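Local coordinates for hdh assembly factor Kustc1130 (Kuenenia stuttgartiensis, PDB 6HIF), which probably assists assembly of hydrazine dehydrogenase (hdh), a multihaem enzyme of anammox bacteria, as a small beta-sheet partner bound to another protein chain, at residues A31-T36 against N95-S100; G71-S76 against V89-G94. One frame throughout, in Å; residues are numbered along the deposited sequence.

Contact 1 of 2, residues A31-T36 against N95-S100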
loop_
_atom_site.group_PDB
_atom_site.type_symbol
_atom_site.label_atom_id
_atom_site.label_comp_id
_atom_site.label_asym_id
_atom_site.label_seq_id
_atom_site.Cartn_x
_atom_site.Cartn_y
_atom_site.Cartn_z
ATOM N N ALA Y 31 -40.558 5.223 56.895
ATOM C CA ALA Y 31 -40.388 6.560 57.442
ATOM C C ALA Y 31 -39.159 6.579 58.347
ATOM O O ALA Y 31 -38.832 5.569 58.967
ATOM C CB ALA Y 31 -41.634 6.974 58.186
ATOM N N LYS Y 32 -38.476 7.732 58.396
ATOM C CA LYS Y 32 -37.329 7.917 59.270
ATOM C C LYS Y 32 -37.686 8.956 60.327
ATOM O O LYS Y 32 -38.061 10.078 59.996
ATOM C CB LYS Y 32 -36.084 8.311 58.468
ATOM C CG LYS Y 32 -34.797 7.601 58.874
ATOM C CD LYS Y 32 -33.583 8.002 58.049
ATOM C CE LYS Y 32 -32.298 7.323 58.486
ATOM N NZ LYS Y 32 -31.097 8.138 58.174
ATOM N N LEU Y 33 -37.588 8.554 61.601
ATOM C CA LEU Y 33 -37.935 9.415 62.720
ATOM C C LEU Y 33 -36.707 9.631 63.598
ATOM O O LEU Y 33 -36.130 8.677 64.114
ATOM C CB LEU Y 33 -39.072 8.771 63.520
ATOM C CG LEU Y 33 -39.513 9.524 64.774
ATOM C CD1 LEU Y 33 -40.336 10.752 64.416
ATOM C CD2 LEU Y 33 -40.312 8.612 65.691
ATOM N N TRP Y 34 -36.325 10.904 63.745
ATOM C CA TRP Y 34 -35.284 11.321 64.669
ATOM C C TRP Y 34 -35.950 11.817 65.948
ATOM O O TRP Y 34 -36.869 12.633 65.883
ATOM C CB TRP Y 34 -34.448 12.445 64.049
ATOM C CG TRP Y 34 -33.792 12.129 62.738
ATOM C CD1 TRP Y 34 -34.402 11.810 61.558
ATOM C CD2 TRP Y 34 -32.379 12.158 62.465
ATOM N NE1 TRP Y 34 -33.467 11.617 60.577
ATOM C CE2 TRP Y 34 -32.218 11.827 61.102
ATOM C CE3 TRP Y 34 -31.241 12.428 63.236
ATOM C CZ2 TRP Y 34 -30.960 11.755 60.502
ATOM C CZ3 TRP Y 34 -30.000 12.357 62.642
ATOM C CH2 TRP Y 34 -29.864 12.026 61.292
ATOM N N VAL Y 35 -35.487 11.318 67.100
ATOM C CA VAL Y 35 -35.990 11.796 68.382
ATOM C C VAL Y 35 -34.819 12.295 69.226
ATOM O O VAL Y 35 -33.900 11.538 69.533
ATOM C CB VAL Y 35 -36.832 10.740 69.128
ATOM C CG1 VAL Y 35 -37.394 11.285 70.432
ATOM C CG2 VAL Y 35 -37.958 10.194 68.265
ATOM N N THR Y 36 -34.871 13.582 69.589
ATOM C CA THR Y 36 -33.827 14.211 70.383
ATOM C C THR Y 36 -34.370 14.508 71.778
ATOM O O THR Y 36 -35.427 15.124 71.928
ATOM C CB THR Y 36 -33.287 15.472 69.695
ATOM O OG1 THR Y 36 -32.861 15.128 68.377
ATOM C CG2 THR Y 36 -32.140 16.111 70.447
ATOM N N ASN Y 95 -41.693 9.264 54.964
ATOM C CA ASN Y 95 -41.673 10.504 55.724
ATOM C C ASN Y 95 -40.343 10.621 56.463
ATOM O O ASN Y 95 -39.776 9.619 56.888
ATOM C CB ASN Y 95 -42.835 10.581 56.720
ATOM C CG ASN Y 95 -44.150 11.002 56.098
ATOM O OD1 ASN Y 95 -44.301 10.995 54.879
ATOM N ND2 ASN Y 95 -45.111 11.369 56.929
ATOM N N ILE Y 96 -39.853 11.859 56.593
ATOM C CA ILE Y 96 -38.723 12.154 57.459
ATOM C C ILE Y 96 -39.162 13.241 58.436
ATOM O O ILE Y 96 -39.598 14.313 58.020
ATOM C CB ILE Y 96 -37.467 12.549 56.656
ATOM C CG1 ILE Y 96 -36.997 11.409 55.748
ATOM C CG2 ILE Y 96 -36.354 12.998 57.591
ATOM C CD1 ILE Y 96 -36.110 11.844 54.610
ATOM N N LEU Y 97 -39.076 12.931 59.734
ATOM C CA LEU Y 97 -39.496 13.857 60.772
ATOM C C LEU Y 97 -38.471 13.849 61.901
ATOM O O LEU Y 97 -38.060 12.786 62.367
ATOM C CB LEU Y 97 -40.886 13.461 61.281
ATOM C CG LEU Y 97 -41.507 14.394 62.319
ATOM C CD1 LEU Y 97 -41.968 15.688 61.674
ATOM C CD2 LEU Y 97 -42.669 13.714 63.028
ATOM N N PHE Y 98 -38.064 15.055 62.308
ATOM C CA PHE Y 98 -37.263 15.253 63.503
ATOM C C PHE Y 98 -38.192 15.701 64.625
ATOM O O PHE Y 98 -38.980 16.630 64.452
ATOM C CB PHE Y 98 -36.164 16.290 63.256
ATOM C CG PHE Y 98 -35.058 15.869 62.320
ATOM C CD1 PHE Y 98 -35.316 15.594 60.984
ATOM C CD2 PHE Y 98 -33.749 15.777 62.771
ATOM C CE1 PHE Y 98 -34.295 15.215 60.125
ATOM C CE2 PHE Y 98 -32.728 15.403 61.909
ATOM C CZ PHE Y 98 -33.001 15.119 60.588
ATOM N N VAL Y 99 -38.107 15.006 65.763
ATOM C CA VAL Y 99 -38.895 15.341 66.936
ATOM C C VAL Y 99 -37.938 15.735 68.057
ATOM O O VAL Y 99 -36.953 15.040 68.324
ATOM C CB VAL Y 99 -39.839 14.190 67.341
ATOM C CG1 VAL Y 99 -40.437 14.392 68.726
ATOM C CG2 VAL Y 99 -40.941 13.980 66.316
ATOM N N SER Y 100 -38.234 16.878 68.685
ATOM C CA SER Y 100 -37.411 17.407 69.761
ATOM C C SER Y 100 -38.255 17.549 71.021
ATOM O O SER Y 100 -39.182 18.356 71.062
ATOM C CB SER Y 100 -36.801 18.721 69.364
ATOM O OG SER Y 100 -35.539 18.888 69.985
#
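A31-T36 and N95-S100 run parallel with strand axes 14° apart, and five backbone hydrogen bonds zigzag between them, from K32 N to N95 O (2.7 Å) at one end to T36 N and V99 O (2.8 Å) at the other. Residues pair one to one, W34 opposite F98. The five-membered ring of W34 lies nearly parallel over a face of F98, centroids 3.7 Å apart and planes inclined by 12°. As a bridge pair the two rise from one face; with CG anti to the carbonyl carbon in both (chi1 -58° for W34), the side chains lie side by side and point the same way. W34 CB also sits above the phenyl ring in a CH-pi contact. This face, with K32, I96, T36 and S100, is covered by another protein: K32 NZ forms a salt bridge with an acidic side chain of that chain, and the side chain of W34 lies about 4 Å from a bound heme c. The two strands belong to one sheet of a beta sandwich, and the reverse face, carrying L33, L97, V35 and V99, packs toward the other sheet. Here L33 CD1 is the meeting point, 3.8 Å from V99 CG2 and 4.0 Å from L97 CD2. On the aromatic side, T36 OG1 hydrogen-bonds to T63 OG1.

Contact 2 of 2, residues G71-S76 against V89-G94. With SO4 (sulfate ion), chain B.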
loop_
_atom_site.group_PDB
_atom_site.type_symbol
_atom_site.label_atom_id
_atom_site.label_comp_id
_atom_site.label_asym_id
_atom_site.label_seq_id
_atom_site.Cartn_x
_atom_site.Cartn_y
_atom_site.Cartn_z
ATOM N N GLY Y 71 -47.581 4.272 59.777
ATOM C CA GLY Y 71 -48.541 4.043 60.845
ATOM C C GLY Y 71 -48.433 5.094 61.946
ATOM O O GLY Y 71 -47.573 5.968 61.888
ATOM N N THR Y 72 -49.319 4.995 62.942
ATOM C CA THR Y 72 -49.320 5.889 64.090
ATOM C C THR Y 72 -48.535 5.245 65.232
ATOM O O THR Y 72 -48.718 4.067 65.528
ATOM C CB THR Y 72 -50.753 6.271 64.480
ATOM O OG1 THR Y 72 -51.386 6.793 63.312
ATOM C CG2 THR Y 72 -50.817 7.294 65.595
ATOM N N TYR Y 73 -47.658 6.034 65.862
ATOM C CA TYR Y 73 -46.758 5.549 66.896
ATOM C C TYR Y 73 -46.834 6.466 68.114
ATOM O O TYR Y 73 -47.223 7.627 68.000
ATOM C CB TYR Y 73 -45.319 5.512 66.379
ATOM C CG TYR Y 73 -45.045 4.483 65.313
ATOM C CD1 TYR Y 73 -45.291 4.748 63.974
ATOM C CD2 TYR Y 73 -44.526 3.240 65.642
ATOM C CE1 TYR Y 73 -45.041 3.801 62.991
ATOM C CE2 TYR Y 73 -44.263 2.286 64.672
ATOM C CZ TYR Y 73 -44.520 2.567 63.342
ATOM O OH TYR Y 73 -44.262 1.631 62.383
ATOM N N ALA Y 74 -46.450 5.923 69.275
ATOM C CA ALA Y 74 -46.318 6.701 70.496
ATOM C C ALA Y 74 -44.844 6.780 70.894
ATOM O O ALA Y 74 -44.203 5.760 71.149
ATOM C CB ALA Y 74 -47.171 6.099 71.587
ATOM N N ILE Y 75 -44.310 8.008 70.909
ATOM C CA ILE Y 75 -42.945 8.261 71.345
ATOM C C ILE Y 75 -42.978 8.539 72.845
ATOM O O ILE Y 75 -43.784 9.343 73.314
ATOM C CB ILE Y 75 -42.305 9.430 70.565
ATOM C CG1 ILE Y 75 -42.447 9.263 69.050
ATOM C CG2 ILE Y 75 -40.851 9.628 70.968
ATOM C CD1 ILE Y 75 -42.242 10.545 68.273
ATOM N N SER Y 76 -42.102 7.851 73.585
ATOM C CA SER Y 76 -41.938 8.097 75.007
ATOM C C SER Y 76 -40.453 8.138 75.355
ATOM O O SER Y 76 -39.704 7.223 75.016
ATOM C CB SER Y 76 -42.683 7.078 75.830
ATOM O OG SER Y 76 -42.190 5.772 75.586
ATOM N N VAL Y 89 -47.338 10.367 66.979
ATOM C CA VAL Y 89 -46.925 10.787 65.650
ATOM C C VAL Y 89 -47.489 9.811 64.619
ATOM O O VAL Y 89 -47.366 8.600 64.787
ATOM C CB VAL Y 89 -45.388 10.906 65.570
ATOM C CG1 VAL Y 89 -44.851 10.740 64.157
ATOM C CG2 VAL Y 89 -44.894 12.210 66.181
ATOM N N SER Y 90 -48.111 10.362 63.565
ATOM C CA SER Y 90 -48.605 9.588 62.433
ATOM C C SER Y 90 -47.654 9.735 61.247
ATOM O O SER Y 90 -47.492 10.825 60.710
ATOM C CB SER Y 90 -50.002 10.007 62.057
ATOM O OG SER Y 90 -50.938 9.609 63.048
ATOM N N LEU Y 91 -47.037 8.621 60.841
ATOM C CA LEU Y 91 -46.037 8.630 59.786
ATOM C C LEU Y 91 -46.601 7.966 58.534
ATOM O O LEU Y 91 -47.187 6.889 58.601
ATOM C CB LEU Y 91 -44.784 7.896 60.274
ATOM C CG LEU Y 91 -43.983 8.604 61.363
ATOM C CD1 LEU Y 91 -42.902 7.688 61.918
ATOM C CD2 LEU Y 91 -43.378 9.896 60.840
ATOM N N GLU Y 92 -46.402 8.634 57.394
ATOM C CA GLU Y 92 -46.787 8.123 56.089
ATOM C C GLU Y 92 -45.584 7.423 55.464
ATOM O O GLU Y 92 -44.541 7.287 56.099
ATOM C CB GLU Y 92 -47.248 9.274 55.191
ATOM C CG GLU Y 92 -48.468 10.011 55.712
ATOM C CD GLU Y 92 -49.759 9.220 55.594
ATOM O OE1 GLU Y 92 -50.370 8.934 56.640
ATOM O OE2 GLU Y 92 -50.146 8.889 54.455
ATOM N N GLU Y 93 -45.737 6.996 54.208
ATOM C CA GLU Y 93 -44.672 6.331 53.477
ATOM C C GLU Y 93 -43.590 7.347 53.125
ATOM O O GLU Y 93 -43.881 8.406 52.575
ATOM C CB GLU Y 93 -45.239 5.673 52.220
ATOM C CG GLU Y 93 -44.195 4.940 51.397
ATOM C CD GLU Y 93 -44.666 4.440 50.041
ATOM O OE1 GLU Y 93 -43.811 3.959 49.271
ATOM O OE2 GLU Y 93 -45.882 4.534 49.754
ATOM N N GLY Y 94 -42.343 7.004 53.468
ATOM C CA GLY Y 94 -41.167 7.778 53.101
ATOM C C GLY Y 94 -41.121 9.155 53.759
ATOM O O GLY Y 94 -40.578 10.093 53.183
HETATM S S SO4 B . -44.181 4.371 78.588
HETATM O O1 SO4 B . -42.991 3.886 77.852
HETATM O O2 SO4 B . -44.303 5.838 78.447
HETATM O O3 SO4 B . -45.395 3.730 78.032
HETATM O O4 SO4 B . -44.041 4.035 80.024
#
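T72 and S90 face each other as a non-hydrogen-bonded pair in the beta hairpin of strands 71-79 and 83-91, and their hydroxyls meet across it, T72 OG1 2.9 Å from S90 OG. Each oxygen lies beside its own backbone N (chi1 -54° and -70°), which lets them converge on one face of the hairpin. A valine in place of T72 would probably leave S90 OG without this partner and the two strands without their side-chain hydrogen bond. Hydrogen-bonded pairs flank this one. Y73 N and V89 N each bond to the other residue's carbonyl, as do G71 N and L91 N, although L91 N reaches G71 O from above the carbonyl plane. On the opposite face the Y73 ring has V89 O at its edge, near the ring plane, and CD1 4.3 Å from L91 CD1; its OH goes beyond the pair to R69 O. Further along, I75 and V89 lie at a slant to each other, I75 CD1 touching V89 CG2 at 3.8 Å. At S76 the strand meets a sulfate ion, probably from the crystallisation liquor, which H86 NE2 also binds: S76 OG donates to sulfate O1 at 3.1 Å.

How the contacts relate
The chain enters contact 1 at A31-T36, near the start of the model, and returns to it only at N95-S100, where its last strand, 96-102, begins. The 58 residues between include strands 48-51, 54-57 and 63-68, the C56-C64 disulfide, and the hairpin whose two arms meet in contact 2. That contact closes a much shorter loop of 12 residues, wholly within the longer one, and its second segment leads, through the turn at E92-G94, directly into the second segment of contact 1. Contact 1 ties together strands of one sheet, contact 2 strands of the other. The sheets meet where L33 CD2 packs on I75 CD1 (3.8 Å) and L97 CD2 on V89 CG1 (3.9 Å).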